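Local coordinates for protein putative alcohol dehydrogenase (Sinorhizobium meliloti, PDB 4J6F) that probably acts as an NAD(P)-dependent oxidoreductase of the medium-chain dehydrogenase/reductase family, likely an alcohol dehydrogenase, at residues C189-R203 and E324-R338. Numbering follows the deposited sequence.
Sequences CCAYLTGERMLERAR and ELHGSSQGSRADFRR
Asp-335 OD2 takes two sound hydrogen bonds, from Arg-197 NE across the contact at 3.1 Å and from Ser-332 N at 2.9 Å. The arginine meets the carboxylate's syn side, the backbone amide its anti side. Ser-332 OG in turn accepts from Asp-335 N at 3.2 Å, completing a capping box at the start of helix 333-344. Arg-338, one turn on, grips Glu-196 OE1 side-on: NE and NH2 both lie 2.9 Å from that single oxygen, which sits in the guanidinium plane although the carboxylate is turned 79° to it. The route there is a CG anti to the backbone N (chi1 -174°) and a bend at chi3. Its NH2 also makes a weak bond, part of a salt bridge, to Asp-335 OD1. Glu-200 nears NH2 with its oxygen well out of the guanidinium plane, so charge alone acts; its stronger partner is Arg-230. An alanine in place of Arg-338 would probably strip Glu-196 OE1 of both these donors and leave no positive group between the like-charged carboxylates of Glu-196 and Asp-335. Leu-193 CD1 packs 3.7 Å from Asp-335 CB, and Cys-189 SG at the edge of the Phe-336 ring. Arg-201 NH1 donates to Gly-327 O at 2.8 Å, above the carbonyl plane, while NH2 reaches His-326 ND1 weakly and also bonds Leu-323 O of the second subunit. His-326 NE2 donates to Glu-324 OE1 at 2.9 Å, and Arg-203 NH1 forms a salt bridge with that carboxylate through weak bonds. Strand 324-327, last in this chain's parallel Rossmann-type sheet, pairs antiparallel with its counterpart in that subunit. The chemistry implies a charge-rich seam tying helix 189-201 to the capped helix and to the strand at the subunit interface, where arginines probably offset the mutual repulsion of Glu-196, Glu-200 and Asp-335.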
loop_
_atom_site.group_PDB
_atom_site.type_symbol
_atom_site.label_atom_id
_atom_site.label_comp_id
_atom_site.label_asym_id
_atom_site.label_seq_id
_atom_site.Cartn_x
_atom_site.Cartn_y
_atom_site.Cartn_z
ATOM N N CYS A 189 16.583 11.035 -16.930
ATOM C CA CYS A 189 15.884 9.765 -17.146
ATOM C C CYS A 189 15.591 8.749 -16.016
ATOM O O CYS A 189 14.453 8.351 -15.866
ATOM C CB CYS A 189 16.596 9.014 -18.265
ATOM S SG CYS A 189 15.925 7.385 -18.598
ATOM N N CYS A 190 16.556 8.372 -15.190
ATOM C CA CYS A 190 16.276 7.490 -14.065
ATOM C C CYS A 190 15.416 8.137 -12.989
ATOM O O CYS A 190 14.348 7.618 -12.674
ATOM C CB CYS A 190 17.569 6.936 -13.456
ATOM S SG CYS A 190 17.316 5.795 -12.069
ATOM N N ALA A 191 15.851 9.255 -12.417
ATOM C CA ALA A 191 15.089 9.834 -11.307
ATOM C C ALA A 191 13.704 10.371 -11.697
ATOM O O ALA A 191 12.758 10.227 -10.915
ATOM C CB ALA A 191 15.890 10.883 -10.562
ATOM N N TYR A 192 13.579 10.965 -12.890
ATOM C CA TYR A 192 12.305 11.576 -13.298
ATOM C C TYR A 192 11.296 10.539 -13.794
ATOM O O TYR A 192 10.087 10.695 -13.593
ATOM C CB TYR A 192 12.498 12.739 -14.290
ATOM C CG TYR A 192 13.125 13.976 -13.644
ATOM C CD1 TYR A 192 14.445 13.951 -13.179
ATOM C CD2 TYR A 192 12.402 15.161 -13.482
ATOM C CE1 TYR A 192 15.018 15.057 -12.580
ATOM C CE2 TYR A 192 12.976 16.278 -12.886
ATOM C CZ TYR A 192 14.285 16.217 -12.436
ATOM O OH TYR A 192 14.893 17.301 -11.825
ATOM N N LEU A 193 11.781 9.467 -14.407
ATOM C CA LEU A 193 10.898 8.368 -14.731
ATOM C C LEU A 193 10.373 7.773 -13.431
ATOM O O LEU A 193 9.154 7.587 -13.279
ATOM C CB LEU A 193 11.617 7.299 -15.551
ATOM C CG LEU A 193 10.746 6.145 -16.049
ATOM C CD1 LEU A 193 9.569 6.642 -16.874
ATOM C CD2 LEU A 193 11.586 5.179 -16.868
ATOM N N THR A 194 11.298 7.495 -12.500
ATOM C CA THR A 194 10.966 6.958 -11.178
ATOM C C THR A 194 10.004 7.880 -10.419
ATOM O O THR A 194 8.961 7.436 -9.936
ATOM C CB THR A 194 12.241 6.644 -10.366
ATOM O OG1 THR A 194 12.952 5.604 -11.029
ATOM C CG2 THR A 194 11.925 6.143 -8.978
ATOM N N GLY A 195 10.350 9.158 -10.333
ATOM C CA GLY A 195 9.423 10.183 -9.851
ATOM C C GLY A 195 8.028 10.109 -10.455
ATOM O O GLY A 195 7.050 9.997 -9.719
ATOM N N GLU A 196 7.922 10.161 -11.784
ATOM C CA GLU A 196 6.607 10.091 -12.450
ATOM C C GLU A 196 5.770 8.894 -12.027
ATOM O O GLU A 196 4.589 9.069 -11.713
ATOM C CB GLU A 196 6.725 10.075 -13.973
ATOM C CG GLU A 196 6.302 11.360 -14.653
ATOM C CD GLU A 196 4.898 11.811 -14.283
ATOM O OE1 GLU A 196 3.915 11.139 -14.661
ATOM O OE2 GLU A 196 4.781 12.863 -13.629
ATOM N N ARG A 197 6.377 7.694 -12.029
ATOM C CA ARG A 197 5.665 6.445 -11.734
ATOM C C ARG A 197 5.079 6.549 -10.347
ATOM O O ARG A 197 3.913 6.232 -10.130
ATOM C CB ARG A 197 6.602 5.246 -11.782
ATOM C CG ARG A 197 6.058 3.980 -12.449
ATOM C CD ARG A 197 4.573 3.722 -12.237
ATOM N NE ARG A 197 3.925 3.207 -13.444
ATOM C CZ ARG A 197 3.444 1.974 -13.589
ATOM N NH1 ARG A 197 3.515 1.100 -12.599
ATOM N NH2 ARG A 197 2.884 1.614 -14.732
HETATM N N MSE A 198 5.897 7.030 -9.414
HETATM C CA MSE A 198 5.496 7.187 -8.015
HETATM C C MSE A 198 4.263 8.036 -7.967
HETATM O O MSE A 198 3.285 7.659 -7.327
HETATM C CB MSE A 198 6.617 7.815 -7.196
HETATM C CG MSE A 198 7.690 6.804 -6.801
HETATM SE SE MSE A 198 9.143 7.736 -5.829
HETATM C CE MSE A 198 8.217 8.204 -4.158
ATOM N N LEU A 199 4.283 9.166 -8.672
ATOM C CA LEU A 199 3.152 10.094 -8.670
ATOM C C LEU A 199 1.921 9.516 -9.361
ATOM O O LEU A 199 0.790 9.886 -9.039
ATOM C CB LEU A 199 3.537 11.443 -9.287
ATOM C CG LEU A 199 4.572 12.232 -8.474
ATOM C CD1 LEU A 199 4.854 13.585 -9.101
ATOM C CD2 LEU A 199 4.158 12.393 -7.017
ATOM N N GLU A 200 2.153 8.600 -10.296
ATOM C CA GLU A 200 1.085 7.931 -11.020
ATOM C C GLU A 200 0.454 6.816 -10.157
ATOM O O GLU A 200 -0.773 6.614 -10.159
ATOM C CB GLU A 200 1.640 7.394 -12.346
ATOM C CG GLU A 200 0.592 7.024 -13.391
ATOM C CD GLU A 200 0.040 8.213 -14.162
ATOM O OE1 GLU A 200 -0.512 7.969 -15.255
ATOM O OE2 GLU A 200 0.145 9.376 -13.695
ATOM N N ARG A 201 1.300 6.115 -9.403
ATOM C CA ARG A 201 0.851 5.014 -8.547
ATOM C C ARG A 201 0.041 5.524 -7.374
ATOM O O ARG A 201 -0.900 4.882 -6.930
ATOM C CB ARG A 201 2.045 4.209 -8.042
ATOM C CG ARG A 201 2.677 3.305 -9.088
ATOM C CD ARG A 201 1.831 2.072 -9.361
ATOM N NE ARG A 201 1.550 1.379 -8.114
ATOM C CZ ARG A 201 2.461 0.697 -7.430
ATOM N NH1 ARG A 201 3.710 0.595 -7.887
ATOM N NH2 ARG A 201 2.124 0.125 -6.282
ATOM N N ALA A 202 0.422 6.690 -6.872
ATOM C CA ALA A 202 -0.308 7.345 -5.801
ATOM C C ALA A 202 -1.503 8.151 -6.316
ATOM O O ALA A 202 -2.248 8.717 -5.522
ATOM C CB ALA A 202 0.637 8.236 -5.011
ATOM N N ARG A 203 -1.671 8.224 -7.639
ATOM C CA ARG A 203 -2.768 8.979 -8.267
ATOM C C ARG A 203 -2.860 10.440 -7.813
ATOM O O ARG A 203 -3.965 10.943 -7.570
ATOM C CB ARG A 203 -4.096 8.289 -7.994
ATOM C CG ARG A 203 -4.264 6.956 -8.696
ATOM C CD ARG A 203 -5.463 6.188 -8.162
ATOM N NE ARG A 203 -5.205 5.632 -6.832
ATOM C CZ ARG A 203 -5.713 6.101 -5.694
ATOM N NH1 ARG A 203 -5.410 5.511 -4.553
ATOM N NH2 ARG A 203 -6.520 7.151 -5.685
ATOM N N GLU A 324 -3.000 3.687 1.970
ATOM C CA GLU A 324 -2.360 2.868 0.933
ATOM C C GLU A 324 -0.876 3.138 0.964
ATOM O O GLU A 324 -0.448 4.301 1.017
ATOM C CB GLU A 324 -2.834 3.232 -0.463
ATOM C CG GLU A 324 -4.330 3.337 -0.632
ATOM C CD GLU A 324 -4.714 3.880 -1.994
ATOM O OE1 GLU A 324 -3.959 3.651 -2.973
ATOM O OE2 GLU A 324 -5.779 4.536 -2.090
ATOM N N LEU A 325 -0.096 2.067 0.913
ATOM C CA LEU A 325 1.346 2.164 0.728
ATOM C C LEU A 325 1.681 1.603 -0.633
ATOM O O LEU A 325 1.198 0.525 -0.984
ATOM C CB LEU A 325 2.061 1.338 1.783
ATOM C CG LEU A 325 2.510 2.063 3.037
ATOM C CD1 LEU A 325 1.353 2.761 3.720
ATOM C CD2 LEU A 325 3.179 1.069 3.964
ATOM N N HIS A 326 2.491 2.332 -1.401
ATOM C CA HIS A 326 2.886 1.900 -2.742
ATOM C C HIS A 326 4.377 1.878 -2.878
ATOM O O HIS A 326 5.051 2.853 -2.551
ATOM C CB HIS A 326 2.343 2.845 -3.807
ATOM C CG HIS A 326 0.858 2.802 -3.948
ATOM N ND1 HIS A 326 0.197 1.742 -4.532
ATOM C CD2 HIS A 326 -0.097 3.685 -3.580
ATOM C CE1 HIS A 326 -1.103 1.973 -4.516
ATOM N NE2 HIS A 326 -1.308 3.144 -3.941
ATOM N N GLY A 327 4.890 0.760 -3.369
ATOM C CA GLY A 327 6.287 0.656 -3.758
ATOM C C GLY A 327 6.368 0.594 -5.261
ATOM O O GLY A 327 5.524 -0.040 -5.895
ATOM N N SER A 328 7.391 1.232 -5.827
ATOM C CA SER A 328 7.486 1.447 -7.267
ATOM C C SER A 328 8.951 1.569 -7.738
ATOM O O SER A 328 9.772 2.143 -7.027
ATOM C CB SER A 328 6.672 2.703 -7.592
ATOM O OG SER A 328 7.164 3.415 -8.704
ATOM N N SER A 329 9.286 0.998 -8.905
ATOM C CA SER A 329 10.612 1.201 -9.551
ATOM C C SER A 329 10.447 1.573 -11.002
ATOM O O SER A 329 9.613 0.988 -11.705
ATOM C CB SER A 329 11.488 -0.048 -9.543
ATOM O OG SER A 329 11.312 -0.787 -8.369
ATOM N N GLN A 330 11.242 2.534 -11.448
ATOM C CA GLN A 330 11.301 2.959 -12.836
ATOM C C GLN A 330 9.948 3.407 -13.334
ATOM O O GLN A 330 9.240 4.084 -12.620
ATOM C CB GLN A 330 11.886 1.852 -13.701
ATOM C CG GLN A 330 13.252 1.402 -13.226
ATOM C CD GLN A 330 13.887 0.370 -14.123
ATOM O OE1 GLN A 330 14.834 -0.293 -13.741
ATOM N NE2 GLN A 330 13.373 0.235 -15.319
ATOM N N GLY A 331 9.559 3.012 -14.536
ATOM C CA GLY A 331 8.265 3.468 -15.024
ATOM C C GLY A 331 7.886 2.850 -16.345
ATOM O O GLY A 331 8.636 2.070 -16.909
ATOM N N SER A 332 6.710 3.193 -16.841
ATOM C CA SER A 332 6.216 2.598 -18.070
ATOM C C SER A 332 6.592 3.459 -19.273
ATOM O O SER A 332 6.978 4.617 -19.125
ATOM C CB SER A 332 4.707 2.471 -17.989
ATOM O OG SER A 332 4.126 3.745 -18.185
ATOM N N ARG A 333 6.458 2.892 -20.469
ATOM C CA ARG A 333 6.654 3.651 -21.707
ATOM C C ARG A 333 5.853 4.948 -21.754
ATOM O O ARG A 333 6.369 5.970 -22.189
ATOM C CB ARG A 333 6.325 2.797 -22.929
ATOM C CG ARG A 333 7.265 1.629 -23.120
ATOM C CD ARG A 333 6.874 0.843 -24.353
ATOM N NE ARG A 333 6.705 -0.553 -23.988
ATOM C CZ ARG A 333 7.566 -1.510 -24.285
ATOM N NH1 ARG A 333 7.327 -2.748 -23.889
ATOM N NH2 ARG A 333 8.648 -1.229 -24.994
ATOM N N ALA A 334 4.600 4.906 -21.307
ATOM C CA ALA A 334 3.751 6.100 -21.338
ATOM C C ALA A 334 4.320 7.135 -20.401
ATOM O O ALA A 334 4.339 8.320 -20.726
ATOM C CB ALA A 334 2.314 5.772 -20.960
ATOM N N ASP A 335 4.799 6.677 -19.245
ATOM C CA ASP A 335 5.451 7.553 -18.288
ATOM C C ASP A 335 6.642 8.236 -18.948
ATOM O O ASP A 335 6.796 9.450 -18.842
ATOM C CB ASP A 335 5.855 6.786 -17.026
ATOM C CG ASP A 335 4.652 6.205 -16.285
ATOM O OD1 ASP A 335 3.591 6.863 -16.272
ATOM O OD2 ASP A 335 4.748 5.088 -15.724
ATOM N N PHE A 336 7.452 7.470 -19.674
ATOM C CA PHE A 336 8.609 8.039 -20.351
ATOM C C PHE A 336 8.220 9.076 -21.406
ATOM O O PHE A 336 8.882 10.110 -21.542
ATOM C CB PHE A 336 9.485 6.962 -20.978
ATOM C CG PHE A 336 10.773 7.500 -21.535
ATOM C CD1 PHE A 336 11.876 7.701 -20.707
ATOM C CD2 PHE A 336 10.882 7.840 -22.881
ATOM C CE1 PHE A 336 13.061 8.209 -21.210
ATOM C CE2 PHE A 336 12.067 8.350 -23.388
ATOM C CZ PHE A 336 13.155 8.540 -22.553
ATOM N N ARG A 337 7.159 8.803 -22.160
ATOM C CA ARG A 337 6.715 9.733 -23.189
ATOM C C ARG A 337 6.333 11.065 -22.555
ATOM O O ARG A 337 6.745 12.132 -23.027
ATOM C CB ARG A 337 5.572 9.140 -23.997
ATOM C CG ARG A 337 6.032 8.377 -25.229
ATOM C CD ARG A 337 4.829 7.823 -25.993
ATOM N NE ARG A 337 4.642 6.382 -25.780
ATOM C CZ ARG A 337 3.622 5.829 -25.127
ATOM N NH1 ARG A 337 2.659 6.584 -24.610
ATOM N NH2 ARG A 337 3.554 4.509 -24.999
ATOM N N ARG A 338 5.587 10.981 -21.455
ATOM C CA ARG A 338 5.147 12.151 -20.712
ATOM C C ARG A 338 6.350 12.930 -20.229
ATOM O O ARG A 338 6.345 14.159 -20.239
ATOM C CB ARG A 338 4.280 11.746 -19.521
ATOM C CG ARG A 338 3.656 12.924 -18.780
ATOM C CD ARG A 338 2.339 12.522 -18.134
ATOM N NE ARG A 338 2.531 11.465 -17.140
ATOM C CZ ARG A 338 2.205 10.179 -17.296
ATOM N NH1 ARG A 338 1.638 9.736 -18.411
ATOM N NH2 ARG A 338 2.459 9.325 -16.318
HETATM O O HOH W 1 9.135 4.508 -9.780
#